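Local coordinates for uncharacterized HTH-type transcriptional regulator YybR (Bacillus subtilis, PDB 4A5N), which probably binds DNA as a dimeric, redox-sensing transcriptional activator of the MarR/DUF24 (HxlR-type) winged helix-turn-helix family, captured here in its reduced form, at residues L61-R72 with E83-L93. The protein carries 1 engineered substitution. Residues are numbered along the deposited sequence; the frame is centred on the assembly and turned at random.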
ATOM      1  N   LEU B  61      -7.150 -13.857  -4.102  1.00 30.37           N
ATOM      2  CA  LEU B  61      -6.247 -14.607  -4.993  1.00 30.75           C
ATOM      3  C   LEU B  61      -6.654 -14.451  -6.479  1.00 31.42           C
ATOM      4  O   LEU B  61      -5.795 -14.389  -7.332  1.00 31.95           O
ATOM      5  CB  LEU B  61      -6.161 -16.095  -4.581  1.00 28.85           C
ATOM      6  CG  LEU B  61      -5.395 -16.435  -3.297  1.00 26.92           C
ATOM      7  CD1 LEU B  61      -5.747 -17.843  -2.791  1.00 26.98           C
ATOM      8  CD2 LEU B  61      -3.880 -16.280  -3.483  1.00 27.93           C
ATOM      9  N   ARG B  62      -7.955 -14.401  -6.765  1.00 32.84           N
ATOM     10  CA  ARG B  62      -8.459 -14.208  -8.138  1.00 35.65           C
ATOM     11  C   ARG B  62      -8.032 -12.842  -8.677  1.00 33.54           C
ATOM     12  O   ARG B  62      -7.649 -12.707  -9.853  1.00 32.37           O
ATOM     13  CB  ARG B  62     -10.009 -14.340  -8.212  1.00 41.19           C
ATOM     14  CG  ARG B  62     -10.521 -15.766  -8.396  1.00 46.21           C
ATOM     15  CD  ARG B  62     -12.030 -15.792  -8.652  1.00 52.86           C
ATOM     16  NE  ARG B  62     -12.496 -17.077  -9.196  1.00 57.53           N
ATOM     17  CZ  ARG B  62     -13.040 -17.263 -10.408  1.00 64.83           C
ATOM     18  NH1 ARG B  62     -13.236 -16.248 -11.260  1.00 66.86           N
ATOM     19  NH2 ARG B  62     -13.408 -18.491 -10.778  1.00 67.28           N
ATOM     20  N   GLU B  63      -8.086 -11.822  -7.827  1.00 33.69           N
ATOM     21  CA  GLU B  63      -7.668 -10.490  -8.250  1.00 32.52           C
ATOM     22  C   GLU B  63      -6.174 -10.419  -8.528  1.00 29.67           C
ATOM     23  O   GLU B  63      -5.767  -9.859  -9.524  1.00 30.45           O
ATOM     24  CB  GLU B  63      -8.029  -9.432  -7.217  1.00 34.25           C
ATOM     25  CG  GLU B  63      -9.510  -9.368  -6.934  1.00 34.96           C
ATOM     26  CD  GLU B  63      -9.874  -8.191  -6.083  1.00 37.24           C
ATOM     27  OE1 GLU B  63      -8.948  -7.507  -5.614  1.00 34.60           O
ATOM     28  OE2 GLU B  63     -11.102  -7.960  -5.878  1.00 38.90           O
ATOM     29  N   LEU B  64      -5.351 -10.983  -7.649  1.00 28.33           N
ATOM     30  CA  LEU B  64      -3.874 -11.092  -7.921  1.00 27.46           C
ATOM     31  C   LEU B  64      -3.559 -11.840  -9.211  1.00 27.81           C
ATOM     32  O   LEU B  64      -2.659 -11.446 -10.026  1.00 29.15           O
ATOM     33  CB  LEU B  64      -3.205 -11.804  -6.754  1.00 26.46           C
ATOM     34  CG  LEU B  64      -2.945 -10.897  -5.550  1.00 27.66           C
ATOM     35  CD1 LEU B  64      -2.570 -11.751  -4.338  1.00 27.18           C
ATOM     36  CD2 LEU B  64      -1.867  -9.860  -5.847  1.00 27.26           C
ATOM     37  N   GLU B  65      -4.298 -12.930  -9.423  1.00 28.39           N
ATOM     38  CA  GLU B  65      -4.232 -13.672 -10.699  1.00 30.24           C
ATOM     39  C   GLU B  65      -4.676 -12.824 -11.893  1.00 31.97           C
ATOM     40  O   GLU B  65      -3.995 -12.780 -12.957  1.00 31.46           O
ATOM     41  CB  GLU B  65      -5.015 -15.006 -10.623  1.00 32.28           C
ATOM     42  CG  GLU B  65      -4.932 -15.845 -11.904  1.00 34.53           C
ATOM     43  CD  GLU B  65      -5.810 -17.098 -11.872  1.00 37.79           C
ATOM     44  OE1 GLU B  65      -6.545 -17.320 -10.881  1.00 39.43           O
ATOM     45  OE2 GLU B  65      -5.749 -17.863 -12.847  1.00 36.69           O
ATOM     46  N   ALA B  66      -5.804 -12.128 -11.745  1.00 31.73           N
ATOM     47  CA  ALA B  66      -6.332 -11.331 -12.844  1.00 33.66           C
ATOM     48  C   ALA B  66      -5.353 -10.214 -13.247  1.00 31.89           C
ATOM     49  O   ALA B  66      -5.305  -9.852 -14.405  1.00 34.93           O
ATOM     50  CB  ALA B  66      -7.692 -10.745 -12.497  1.00 33.49           C
ATOM     51  N   ASP B  67      -4.591  -9.695 -12.279  1.00 30.40           N
ATOM     52  CA  ASP B  67      -3.644  -8.628 -12.494  1.00 30.47           C
ATOM     53  C   ASP B  67      -2.290  -9.169 -12.974  1.00 30.26           C
ATOM     54  O   ASP B  67      -1.374  -8.389 -13.168  1.00 31.16           O
ATOM     55  CB  ASP B  67      -3.418  -7.824 -11.193  1.00 29.86           C
ATOM     56  CG  ASP B  67      -4.594  -6.911 -10.834  1.00 32.31           C
ATOM     57  OD1 ASP B  67      -5.496  -6.732 -11.678  1.00 34.44           O
ATOM     58  OD2 ASP B  67      -4.583  -6.348  -9.720  1.00 33.30           O
ATOM     59  N   GLY B  68      -2.170 -10.491 -13.122  1.00 30.83           N
ATOM     60  CA  GLY B  68      -0.942 -11.125 -13.605  1.00 31.65           C
ATOM     61  C   GLY B  68       0.178 -11.339 -12.603  1.00 28.94           C
ATOM     62  O   GLY B  68       1.295 -11.653 -12.990  1.00 28.53           O
ATOM     63  N   ILE B  69      -0.121 -11.169 -11.322  1.00 27.72           N
ATOM     64  CA  ILE B  69       0.857 -11.280 -10.216  1.00 27.88           C
ATOM     65  C   ILE B  69       0.997 -12.689  -9.652  1.00 27.03           C
ATOM     66  O   ILE B  69       2.083 -13.116  -9.189  1.00 27.61           O
ATOM     67  CB  ILE B  69       0.407 -10.376  -9.046  1.00 26.51           C
ATOM     68  CG1 ILE B  69       0.086  -8.949  -9.542  1.00 28.71           C
ATOM     69  CG2 ILE B  69       1.438 -10.379  -7.908  1.00 25.78           C
ATOM     70  CD1 ILE B  69       1.228  -8.224 -10.233  1.00 28.30           C
ATOM     71  N   VAL B  70      -0.090 -13.430  -9.746  1.00 25.90           N
ATOM     72  CA  VAL B  70      -0.142 -14.791  -9.285  1.00 26.33           C
ATOM     73  C   VAL B  70      -0.586 -15.751 -10.380  1.00 27.56           C
ATOM     74  O   VAL B  70      -1.434 -15.428 -11.226  1.00 29.44           O
ATOM     75  CB  VAL B  70      -1.050 -14.897  -8.042  1.00 27.15           C
ATOM     76  CG1 VAL B  70      -1.379 -16.354  -7.695  1.00 28.94           C
ATOM     77  CG2 VAL B  70      -0.366 -14.209  -6.874  1.00 24.73           C
ATOM     78  N   HIS B  71       0.059 -16.922 -10.381  1.00 27.26           N
ATOM     79  CA  HIS B  71      -0.272 -18.020 -11.246  1.00 28.56           C
ATOM     80  C   HIS B  71      -1.019 -19.032 -10.415  1.00 27.65           C
ATOM     81  O   HIS B  71      -0.611 -19.354  -9.267  1.00 26.08           O
ATOM     82  CB  HIS B  71       0.995 -18.643 -11.873  1.00 31.21           C
ATOM     83  CG  HIS B  71       0.705 -19.865 -12.716  1.00 33.89           C
ATOM     84  ND1 HIS B  71       0.215 -19.791 -13.979  1.00 38.05           N
ATOM     85  CD2 HIS B  71       0.824 -21.209 -12.428  1.00 35.74           C
ATOM     86  CE1 HIS B  71       0.038 -21.029 -14.467  1.00 38.37           C
ATOM     87  NE2 HIS B  71       0.404 -21.904 -13.517  1.00 37.55           N
ATOM     88  N   ARG B  72      -2.147 -19.488 -10.949  1.00 28.68           N
ATOM     89  CA  ARG B  72      -2.921 -20.590 -10.341  1.00 30.30           C
ATOM     90  C   ARG B  72      -2.813 -21.855 -11.220  1.00 32.86           C
ATOM     91  O   ARG B  72      -3.405 -21.932 -12.314  1.00 33.24           O
ATOM     92  CB  ARG B  72      -4.383 -20.175 -10.201  1.00 30.22           C
ATOM     93  CG  ARG B  72      -5.304 -21.161  -9.499  1.00 31.16           C
ATOM     94  CD  ARG B  72      -6.731 -20.616  -9.456  1.00 33.35           C
ATOM     95  NE  ARG B  72      -7.587 -21.383  -8.540  1.00 35.84           N
ATOM     96  CZ  ARG B  72      -8.425 -22.371  -8.883  1.00 36.58           C
ATOM     97  NH1 ARG B  72      -8.604 -22.734 -10.141  1.00 36.14           N
ATOM     98  NH2 ARG B  72      -9.116 -22.989  -7.933  1.00 38.06           N
ATOM     99  N   GLU B  83      -2.299 -24.934  -6.796  1.00 29.80           N
ATOM    100  CA  GLU B  83      -1.113 -24.230  -6.291  1.00 30.57           C
ATOM    101  C   GLU B  83      -0.993 -22.809  -6.833  1.00 29.28           C
ATOM    102  O   GLU B  83      -1.141 -22.587  -8.029  1.00 30.72           O
ATOM    103  CB  GLU B  83       0.138 -25.017  -6.671  1.00 31.42           C
ATOM    104  CG  GLU B  83       0.210 -26.358  -5.967  1.00 34.07           C
ATOM    105  CD  GLU B  83       1.384 -27.177  -6.405  1.00 38.42           C
ATOM    106  OE1 GLU B  83       1.879 -26.978  -7.546  1.00 42.32           O
ATOM    107  OE2 GLU B  83       1.824 -28.007  -5.585  1.00 40.47           O
ATOM    108  N   TYR B  84      -0.746 -21.878  -5.921  1.00 28.13           N
ATOM    109  CA  TYR B  84      -0.608 -20.447  -6.174  1.00 27.54           C
ATOM    110  C   TYR B  84       0.866 -20.041  -6.040  1.00 28.31           C
ATOM    111  O   TYR B  84       1.524 -20.375  -5.040  1.00 27.92           O
ATOM    112  CB  TYR B  84      -1.434 -19.668  -5.156  1.00 26.44           C
ATOM    113  CG  TYR B  84      -2.880 -19.988  -5.247  1.00 26.19           C
ATOM    114  CD1 TYR B  84      -3.708 -19.296  -6.121  1.00 26.73           C
ATOM    115  CD2 TYR B  84      -3.430 -21.000  -4.472  1.00 27.50           C
ATOM    116  CE1 TYR B  84      -5.052 -19.617  -6.227  1.00 28.43           C
ATOM    117  CE2 TYR B  84      -4.781 -21.322  -4.565  1.00 28.40           C
ATOM    118  CZ  TYR B  84      -5.579 -20.622  -5.455  1.00 29.73           C
ATOM    119  OH  TYR B  84      -6.926 -20.898  -5.564  1.00 31.46           O
ATOM    120  N   SER B  85       1.364 -19.307  -7.031  1.00 27.54           N
ATOM    121  CA  SER B  85       2.744 -18.858  -7.024  1.00 27.05           C
ATOM    122  C   SER B  85       2.842 -17.479  -7.601  1.00 26.45           C
ATOM    123  O   SER B  85       1.870 -16.989  -8.246  1.00 27.69           O
ATOM    124  CB  SER B  85       3.580 -19.821  -7.844  1.00 26.69           C
ATOM    125  OG  SER B  85       3.006 -20.030  -9.128  1.00 28.95           O
ATOM    126  N   LEU B  86       4.009 -16.854  -7.428  1.00 24.57           N
ATOM    127  CA  LEU B  86       4.258 -15.570  -8.030  1.00 24.40           C
ATOM    128  C   LEU B  86       4.685 -15.802  -9.468  1.00 24.44           C
ATOM    129  O   LEU B  86       5.443 -16.676  -9.770  1.00 26.72           O
ATOM    130  CB  LEU B  86       5.329 -14.777  -7.287  1.00 25.13           C
ATOM    131  CG  LEU B  86       5.131 -14.424  -5.825  1.00 25.72           C
ATOM    132  CD1 LEU B  86       6.339 -13.635  -5.326  1.00 28.24           C
ATOM    133  CD2 LEU B  86       3.823 -13.630  -5.677  1.00 24.67           C
ATOM    134  N   THR B  87       4.170 -14.993 -10.355  1.00 24.76           N
ATOM    135  CA  THR B  87       4.630 -14.963 -11.725  1.00 26.88           C
ATOM    136  C   THR B  87       5.934 -14.165 -11.734  1.00 26.38           C
ATOM    137  O   THR B  87       6.241 -13.441 -10.769  1.00 23.35           O
ATOM    138  CB  THR B  87       3.591 -14.256 -12.610  1.00 27.99           C
ATOM    139  OG1 THR B  87       3.444 -12.890 -12.198  1.00 25.04           O
ATOM    140  CG2 THR B  87       2.226 -14.981 -12.544  1.00 28.11           C
ATOM    141  N   GLU B  88       6.685 -14.254 -12.816  1.00 27.03           N
ATOM    142  CA  GLU B  88       7.825 -13.383 -13.005  1.00 30.50           C
ATOM    143  C   GLU B  88       7.455 -11.889 -12.890  1.00 27.45           C
ATOM    144  O   GLU B  88       8.182 -11.118 -12.301  1.00 26.63           O
ATOM    145  CB  GLU B  88       8.532 -13.691 -14.342  1.00 34.52           C
ATOM    146  CG  GLU B  88       9.279 -15.025 -14.307  1.00 42.63           C
ATOM    147  CD  GLU B  88      10.094 -15.239 -13.013  1.00 49.30           C
ATOM    148  OE1 GLU B  88      11.035 -14.444 -12.736  1.00 52.76           O
ATOM    149  OE2 GLU B  88       9.772 -16.190 -12.243  1.00 54.55           O
ATOM    150  N   PHE B  89       6.309 -11.499 -13.424  1.00 26.49           N
ATOM    151  CA  PHE B  89       5.833 -10.141 -13.313  1.00 26.82           C
ATOM    152  C   PHE B  89       5.562  -9.814 -11.827  1.00 26.42           C
ATOM    153  O   PHE B  89       6.014  -8.799 -11.275  1.00 26.20           O
ATOM    154  CB  PHE B  89       4.550 -10.022 -14.107  1.00 28.77           C
ATOM    155  CG  PHE B  89       3.972  -8.651 -14.117  1.00 30.31           C
ATOM    156  CD1 PHE B  89       4.740  -7.552 -14.503  1.00 33.01           C
ATOM    157  CD2 PHE B  89       2.651  -8.440 -13.746  1.00 32.59           C
ATOM    158  CE1 PHE B  89       4.199  -6.271 -14.515  1.00 35.66           C
ATOM    159  CE2 PHE B  89       2.108  -7.162 -13.772  1.00 34.77           C
ATOM    160  CZ  PHE B  89       2.873  -6.078 -14.156  1.00 33.83           C
ATOM    161  N   GLY B  90       4.853 -10.714 -11.176  1.00 25.51           N
ATOM    162  CA  GLY B  90       4.683 -10.642  -9.714  1.00 24.87           C
ATOM    163  C   GLY B  90       5.947 -10.369  -8.897  1.00 25.28           C
ATOM    164  O   GLY B  90       5.930  -9.537  -7.990  1.00 27.16           O
ATOM    165  N   ARG B  91       7.015 -11.113  -9.180  1.00 24.33           N
ATOM    166  CA  ARG B  91       8.298 -11.002  -8.505  1.00 25.95           C
ATOM    167  C   ARG B  91       8.911  -9.610  -8.630  1.00 25.11           C
ATOM    168  O   ARG B  91       9.754  -9.257  -7.811  1.00 23.70           O
ATOM    169  CB  ARG B  91       9.305 -12.020  -9.075  1.00 27.03           C
ATOM    170  CG  ARG B  91       8.962 -13.483  -8.879  1.00 29.47           C
ATOM    171  CD  ARG B  91       9.724 -14.048  -7.711  1.00 29.78           C
ATOM    172  NE  ARG B  91       9.366 -15.427  -7.364  1.00 29.80           N
ATOM    173  CZ  ARG B  91       9.556 -15.917  -6.142  1.00 28.65           C
ATOM    174  NH1 ARG B  91      10.141 -15.157  -5.219  1.00 30.48           N
ATOM    175  NH2 ARG B  91       9.232 -17.153  -5.849  1.00 28.50           N
ATOM    176  N   THR B  92       8.513  -8.822  -9.634  1.00 23.24           N
ATOM    177  CA  THR B  92       9.000  -7.423  -9.744  1.00 25.87           C
ATOM    178  C   THR B  92       8.502  -6.523  -8.615  1.00 25.04           C
ATOM    179  O   THR B  92       9.120  -5.495  -8.358  1.00 24.86           O
ATOM    180  CB  THR B  92       8.716  -6.733 -11.118  1.00 25.67           C
ATOM    181  OG1 THR B  92       7.337  -6.408 -11.242  1.00 27.68           O
ATOM    182  CG2 THR B  92       9.150  -7.642 -12.248  1.00 25.80           C
ATOM    183  N   LEU B  93       7.421  -6.929  -7.939  1.00 23.70           N
ATOM    184  CA  LEU B  93       6.964  -6.238  -6.735  1.00 24.45           C
ATOM    185  C   LEU B  93       7.630  -6.721  -5.471  1.00 24.53           C
ATOM    186  O   LEU B  93       7.441  -6.125  -4.419  1.00 21.42           O
ATOM    187  CB  LEU B  93       5.444  -6.443  -6.509  1.00 25.13           C
ATOM    188  CG  LEU B  93       4.427  -5.653  -7.292  1.00 26.82           C
ATOM    189  CD1 LEU B  93       3.057  -6.314  -7.214  1.00 27.44           C
ATOM    190  CD2 LEU B  93       4.302  -4.200  -6.855  1.00 27.89           C
TER
HETATM  191  O   HOH W   1      -8.339 -22.888  -4.792  1.00 47.20           O
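Two groups grip Thr87 OG1, roughly at right angles: it donates to Gly68 O at 2.6 Å and accepts from Gly90 N at 2.8 Å. The first bond reaches across to the turn after helix 54-66, and the second is the capping bond of the weakly bonded helix about 88-91, with Thr87 at its N-cap. A chi1 of 63° sets the hydroxyl between the backbone N and carbonyl carbon, where it can reach Gly68 O and Gly90 N at once, and leaves Thr87 CG2 3.6 Å from His71 N. Thr87 N adds a nearly straight bond to Ile69 O, 3.0 Å long, although it sits well above that carbonyl's plane. Gly68, with positive phi, closes the helix in a Schellman motif.

Beyond this junction the strands run antiparallel, and His71 and Ser85 form the hydrogen-bonded pair, each N donating to the other's O. On the face carrying Arg72 and Tyr84, the arginine lies alongside the phenol. Its chain, extended from CG anti to the backbone N (chi1 -176°), brings Arg72 NE to Tyr84 OH at 3.1 Å, in the guanidinium plane, and a water joins NH2 to the same hydroxyl. Leu61 CD1 stands over the centre of the tyrosine ring in a CH-pi contact, 3.9 Å from the centroid, while Val70 CG1 meets the ring's edge.

At the other end Ile69 CD1 packs against Phe89 CD2 (3.8 Å) and Leu93, close to the second subunit, whose Trp103 packs on Leu93.

Strands 70-75 and 81-86 form the wing of a winged helix-turn-helix, and this contact lies at its base. The threonine hydroxyl donates and accepts at once, so each bond probably polarises it for the other, and one oxygen holds the turns at Gly68 and after Thr87 together.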